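Local coordinates for uncharacterized protein (Bacteroides ovatus, PDB 4FXT) that is of unknown function but belongs to the DUF3823 family, pairing a transthyretin-like N-terminal domain with a C-terminal domain of the E-set clan, at residues A[9-14]-A[87-92]; A[21-26]-A[45-50]. One frame throughout, in Å; residues are numbered along the deposited sequence.

Contact 1: A[9-14]-A[87-92]; sequences TLTGKA and NTVQDI
Strand 9-14 pairs in parallel with an interrupted strand, at Leu10 with Thr88, Thr11 with Val89 and Ala14 with Ile92, the break falling at Gln90 and Asp91; the amides of Thr88, Gln90 and Ile92 reach back to the carbonyls of Thr9, Thr11 and Lys13. Gln90 N bonds to Thr11 O at 2.9 Å, nearly in line with the carbonyl. In the other direction Thr11 N bonds to Thr88 O at 3.0 Å, but the next rung is missing: Lys13 N stands 4.3 Å from Gln90 O, which instead bonds to the hydroxyl of Tyr53. Asp91 OD1 lies 3.2 Å from Lys13 N. The Lys13 side chain then climbs alongside the same carboxylate. Its CB lies 3.8 Å from Asp91 OD1, CG a little farther from that oxygen, and a bend at chi3 (-69°) brings CE to 3.5 Å from OD2, while NZ remains 4.1 Å from Asp91 OD2, too far for a salt bridge. With an alanine at Asp91, the Lys13 ammonium would probably lose its nearby counter-charge and its methylene chain would be freer to turn. Glycine suits its place because a CB on Gly12 would come too close to Gln90 O. On the apolar face, Leu10 lays CD1 4.0 Å from Thr88 CG2 and reaches Leu32, Val55 and Ile82. The contact thus combines backbone bonding, an apolar inner face and a loose, probably solvent-screened charge pairing.

Contact 2: A[21-26]-A[45-50]; sequences VGVRSG and VYIAQD
Ile47 O accepts a hydrogen bond from a water 2.7 Å away, and the same water accepts one from Gly26 N at 2.9 Å, so a single molecule bridges the two segments where their backbones do not meet directly. Nearer the start of 21-26 they do meet: Val23 N bonds to Gln49 O at 3.2 Å, a nearly straight N-H (167°) that approaches from above the carbonyl plane. Val23 O accepts a hydrogen bond from Arg180 NH2, and Gln49 CA makes a CA-H...O contact with it at 3.3 Å. The branched Val23 side chain suits this buried spot. Its CG1, held between the backbone N and the carbonyl carbon (chi1 74°), lies 3.6 Å from Ala48 O and 4.3 Å from Ile47 CG2, making a small apolar patch with that isoleucine. Ser25 is compact enough to set its CB 4.0 Å from Gln49 CB, and both side chains also touch Leu139. Gly26 has a positive phi (73°), a backbone shape that glycine takes readily. The contact sits between strands 28-33 and 192-200. Ile47 rests on Phe30 of strand 28-33, whereas Val21, Gln49 and Asp50 meet strand 192-200, and Arg24 makes a salt bridge with Glu190.

Overall arrangement
Both contacts belong to the N-terminal, transthyretin-like part of a chain that has no helices, and their centres are 14 Å apart. Both segments of contact 2 come between 9-14 and 87-92 in the sequence. Strand 7-16 leads on through 19-20 into the loop 21-26, and a probable hydrogen bond from Val21 N to Ala14 O, 2.9 Å long, joins the two sites. The centre of contact 1 is about 17 Å, and that of contact 2 about 6 Å, from the centre of the chain. Contact 1 joins strand 88-93 to the mixed sheet through strand 7-16. Contact 2 packs against strand 192-200 and probably lies where the N-terminal part meets the C-terminal one.

Contact 1: A[9-14]-A[87-92]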
loop_
_atom_site.group_PDB
_atom_site.type_symbol
_atom_site.label_atom_id
_atom_site.label_comp_id
_atom_site.label_asym_id
_atom_site.label_seq_id
_atom_site.Cartn_x
_atom_site.Cartn_y
_atom_site.Cartn_z
ATOM N N THR A 9 2.613 -21.770 -8.730
ATOM C CA THR A 9 2.540 -20.317 -8.527
ATOM C C THR A 9 1.663 -20.009 -7.314
ATOM O O THR A 9 0.492 -20.382 -7.301
ATOM C CB THR A 9 1.986 -19.614 -9.805
ATOM O OG1 THR A 9 2.744 -19.984 -10.945
ATOM C CG2 THR A 9 2.006 -18.129 -9.704
ATOM N N LEU A 10 2.217 -19.307 -6.308
ATOM C CA LEU A 10 1.477 -18.831 -5.128
ATOM C C LEU A 10 1.190 -17.368 -5.291
ATOM O O LEU A 10 2.124 -16.573 -5.345
ATOM C CB LEU A 10 2.195 -19.085 -3.791
ATOM C CG LEU A 10 1.480 -18.506 -2.539
ATOM C CD1 LEU A 10 0.109 -19.170 -2.291
ATOM C CD2 LEU A 10 2.340 -18.630 -1.310
ATOM N N THR A 11 -0.088 -17.003 -5.384
ATOM C CA THR A 11 -0.490 -15.598 -5.554
ATOM C C THR A 11 -1.470 -15.235 -4.455
ATOM O O THR A 11 -1.997 -16.107 -3.796
ATOM C CB THR A 11 -1.090 -15.310 -6.982
ATOM O OG1 THR A 11 -2.223 -16.145 -7.193
ATOM C CG2 THR A 11 -0.100 -15.536 -8.115
ATOM N N GLY A 12 -1.681 -13.947 -4.262
ATOM C CA GLY A 12 -2.584 -13.425 -3.250
ATOM C C GLY A 12 -2.446 -11.927 -3.083
ATOM O O GLY A 12 -1.909 -11.243 -3.955
ATOM N N LYS A 13 -2.945 -11.416 -1.953
ATOM C CA LYS A 13 -2.975 -10.003 -1.594
ATOM C C LYS A 13 -2.800 -9.784 -0.100
ATOM O O LYS A 13 -3.308 -10.591 0.687
ATOM C CB LYS A 13 -4.324 -9.367 -2.011
ATOM C CG LYS A 13 -4.666 -9.331 -3.487
ATOM C CD LYS A 13 -6.149 -8.940 -3.735
ATOM C CE LYS A 13 -7.165 -9.984 -3.304
ATOM N NZ LYS A 13 -8.545 -9.602 -3.679
ATOM N N ALA A 14 -2.144 -8.657 0.299
ATOM C CA ALA A 14 -2.087 -8.213 1.691
ATOM C C ALA A 14 -3.420 -7.557 1.979
ATOM O O ALA A 14 -3.801 -6.592 1.288
ATOM C CB ALA A 14 -0.905 -7.292 1.915
ATOM N N ASN A 87 -1.015 -24.620 -8.628
ATOM C CA ASN A 87 -1.194 -23.180 -8.462
ATOM C C ASN A 87 -2.174 -22.939 -7.331
ATOM O O ASN A 87 -3.259 -23.525 -7.307
ATOM C CB ASN A 87 -1.645 -22.513 -9.761
ATOM C CG ASN A 87 -0.610 -22.493 -10.865
ATOM O OD1 ASN A 87 0.478 -23.085 -10.785
ATOM N ND2 ASN A 87 -0.930 -21.779 -11.926
ATOM N N THR A 88 -1.724 -22.168 -6.334
ATOM C CA THR A 88 -2.461 -21.870 -5.106
ATOM C C THR A 88 -2.571 -20.354 -4.938
ATOM O O THR A 88 -1.659 -19.607 -5.315
ATOM C CB THR A 88 -1.734 -22.538 -3.921
ATOM O OG1 THR A 88 -1.637 -23.951 -4.158
ATOM C CG2 THR A 88 -2.413 -22.298 -2.603
ATOM N N VAL A 89 -3.710 -19.912 -4.392
ATOM C CA VAL A 89 -3.991 -18.503 -4.136
ATOM C C VAL A 89 -4.419 -18.373 -2.659
ATOM O O VAL A 89 -5.349 -19.051 -2.220
ATOM C CB VAL A 89 -5.036 -17.891 -5.132
ATOM C CG1 VAL A 89 -6.276 -18.764 -5.303
ATOM C CG2 VAL A 89 -5.422 -16.475 -4.745
ATOM N N GLN A 90 -3.715 -17.525 -1.892
ATOM C CA GLN A 90 -4.064 -17.282 -0.496
ATOM C C GLN A 90 -3.760 -15.831 -0.118
ATOM O O GLN A 90 -2.627 -15.365 -0.225
ATOM C CB GLN A 90 -3.340 -18.256 0.450
ATOM C CG GLN A 90 -3.807 -18.159 1.909
ATOM C CD GLN A 90 -3.305 -19.279 2.787
ATOM O OE1 GLN A 90 -2.989 -20.386 2.333
ATOM N NE2 GLN A 90 -3.348 -19.054 4.090
ATOM N N ASP A 91 -4.790 -15.113 0.322
ATOM C CA ASP A 91 -4.628 -13.739 0.764
ATOM C C ASP A 91 -4.030 -13.750 2.171
ATOM O O ASP A 91 -4.294 -14.672 2.951
ATOM C CB ASP A 91 -5.968 -12.984 0.695
ATOM C CG ASP A 91 -6.528 -12.760 -0.717
ATOM O OD1 ASP A 91 -5.755 -12.884 -1.694
ATOM O OD2 ASP A 91 -7.726 -12.403 -0.837
ATOM N N ILE A 92 -3.167 -12.764 2.468
ATOM C CA ILE A 92 -2.484 -12.671 3.760
ATOM C C ILE A 92 -3.087 -11.522 4.567
ATOM O O ILE A 92 -2.867 -10.358 4.237
ATOM C CB ILE A 92 -0.940 -12.514 3.611
ATOM C CG1 ILE A 92 -0.334 -13.623 2.715
ATOM C CG2 ILE A 92 -0.233 -12.424 4.967
ATOM C CD1 ILE A 92 -0.563 -15.103 3.186
#

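Contact 2: A[21-26]-A[45-50]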
loop_
_atom_site.group_PDB
_atom_site.type_symbol
_atom_site.label_atom_id
_atom_site.label_comp_id
_atom_site.label_asym_id
_atom_site.label_seq_id
_atom_site.Cartn_x
_atom_site.Cartn_y
_atom_site.Cartn_z
ATOM N N VAL A 21 -4.184 -3.804 0.703
ATOM C CA VAL A 21 -3.477 -2.714 1.383
ATOM C C VAL A 21 -2.405 -2.146 0.452
ATOM O O VAL A 21 -1.432 -2.823 0.126
ATOM C CB VAL A 21 -2.868 -3.157 2.735
ATOM C CG1 VAL A 21 -2.117 -2.017 3.391
ATOM C CG2 VAL A 21 -3.948 -3.660 3.674
ATOM N N GLY A 22 -2.579 -0.878 0.088
ATOM C CA GLY A 22 -1.658 -0.174 -0.794
ATOM C C GLY A 22 -0.310 0.047 -0.148
ATOM O O GLY A 22 -0.221 0.368 1.044
ATOM N N VAL A 23 0.756 -0.170 -0.924
ATOM C CA VAL A 23 2.054 0.049 -0.337
ATOM C C VAL A 23 2.990 0.627 -1.419
ATOM O O VAL A 23 2.556 0.776 -2.567
ATOM C CB VAL A 23 2.562 -1.267 0.283
ATOM C CG1 VAL A 23 3.020 -2.262 -0.775
ATOM C CG2 VAL A 23 3.663 -0.976 1.261
ATOM N N ARG A 24 4.231 1.033 -1.032
ATOM C CA ARG A 24 5.198 1.566 -1.988
ATOM C C ARG A 24 5.879 0.383 -2.752
ATOM O O ARG A 24 6.303 -0.605 -2.132
ATOM C CB ARG A 24 6.228 2.460 -1.288
ATOM C CG ARG A 24 7.282 3.015 -2.231
ATOM C CD ARG A 24 8.284 3.936 -1.588
ATOM N NE ARG A 24 9.122 3.235 -0.619
ATOM C CZ ARG A 24 10.279 2.649 -0.901
ATOM N NH1 ARG A 24 10.762 2.673 -2.138
ATOM N NH2 ARG A 24 10.960 2.031 0.050
ATOM N N SER A 25 5.964 0.491 -4.100
ATOM C CA SER A 25 6.591 -0.524 -4.922
ATOM C C SER A 25 8.035 -0.650 -4.497
ATOM O O SER A 25 8.693 0.366 -4.300
ATOM C CB SER A 25 6.455 -0.204 -6.418
ATOM O OG SER A 25 6.952 -1.254 -7.243
ATOM N N GLY A 26 8.464 -1.893 -4.284
ATOM C CA GLY A 26 9.798 -2.279 -3.841
ATOM C C GLY A 26 10.117 -1.978 -2.394
ATOM O O GLY A 26 11.276 -1.709 -2.082
ATOM N N VAL A 45 9.099 -12.791 -0.739
ATOM C CA VAL A 45 7.800 -12.672 -1.407
ATOM C C VAL A 45 7.496 -11.166 -1.537
ATOM O O VAL A 45 6.875 -10.530 -0.667
ATOM C CB VAL A 45 6.661 -13.464 -0.698
ATOM C CG1 VAL A 45 5.338 -13.287 -1.429
ATOM C CG2 VAL A 45 6.995 -14.953 -0.577
ATOM N N TYR A 46 7.944 -10.618 -2.664
ATOM C CA TYR A 46 7.912 -9.213 -2.976
ATOM C C TYR A 46 6.487 -8.763 -3.367
ATOM O O TYR A 46 5.852 -9.279 -4.303
ATOM C CB TYR A 46 8.913 -8.923 -4.088
ATOM C CG TYR A 46 10.321 -9.382 -3.752
ATOM C CD1 TYR A 46 11.107 -8.681 -2.834
ATOM C CD2 TYR A 46 10.894 -10.485 -4.396
ATOM C CE1 TYR A 46 12.424 -9.061 -2.564
ATOM C CE2 TYR A 46 12.207 -10.887 -4.114
ATOM C CZ TYR A 46 12.969 -10.164 -3.204
ATOM O OH TYR A 46 14.252 -10.532 -2.883
ATOM N N ILE A 47 5.980 -7.802 -2.593
ATOM C CA ILE A 47 4.627 -7.256 -2.707
ATOM C C ILE A 47 4.659 -6.038 -3.607
ATOM O O ILE A 47 5.446 -5.101 -3.360
ATOM C CB ILE A 47 4.075 -6.910 -1.290
ATOM C CG1 ILE A 47 4.353 -8.043 -0.262
ATOM C CG2 ILE A 47 2.591 -6.466 -1.320
ATOM C CD1 ILE A 47 4.135 -7.662 1.152
ATOM N N ALA A 48 3.772 -6.061 -4.638
ATOM C CA ALA A 48 3.536 -5.011 -5.615
ATOM C C ALA A 48 2.822 -3.828 -4.949
ATOM O O ALA A 48 2.304 -3.973 -3.829
ATOM C CB ALA A 48 2.720 -5.556 -6.787
ATOM N N GLN A 49 2.822 -2.638 -5.611
ATOM C CA GLN A 49 2.241 -1.404 -5.028
ATOM C C GLN A 49 0.700 -1.518 -4.768
ATOM O O GLN A 49 0.166 -0.733 -3.975
ATOM C CB GLN A 49 2.501 -0.195 -5.916
ATOM C CG GLN A 49 1.922 -0.336 -7.303
ATOM C CD GLN A 49 1.071 0.857 -7.620
ATOM O OE1 GLN A 49 1.391 2.041 -7.270
ATOM N NE2 GLN A 49 -0.027 0.551 -8.325
ATOM N N ASP A 50 0.001 -2.480 -5.413
ATOM C CA ASP A 50 -1.432 -2.637 -5.213
ATOM C C ASP A 50 -1.741 -3.651 -4.132
ATOM O O ASP A 50 -2.901 -4.107 -4.046
ATOM C CB ASP A 50 -2.131 -3.056 -6.517
ATOM C CG ASP A 50 -1.672 -4.332 -7.192
ATOM O OD1 ASP A 50 -0.768 -5.019 -6.638
ATOM O OD2 ASP A 50 -2.164 -4.618 -8.309
HETATM O O HOH W 1 7.800 -4.659 -4.662
#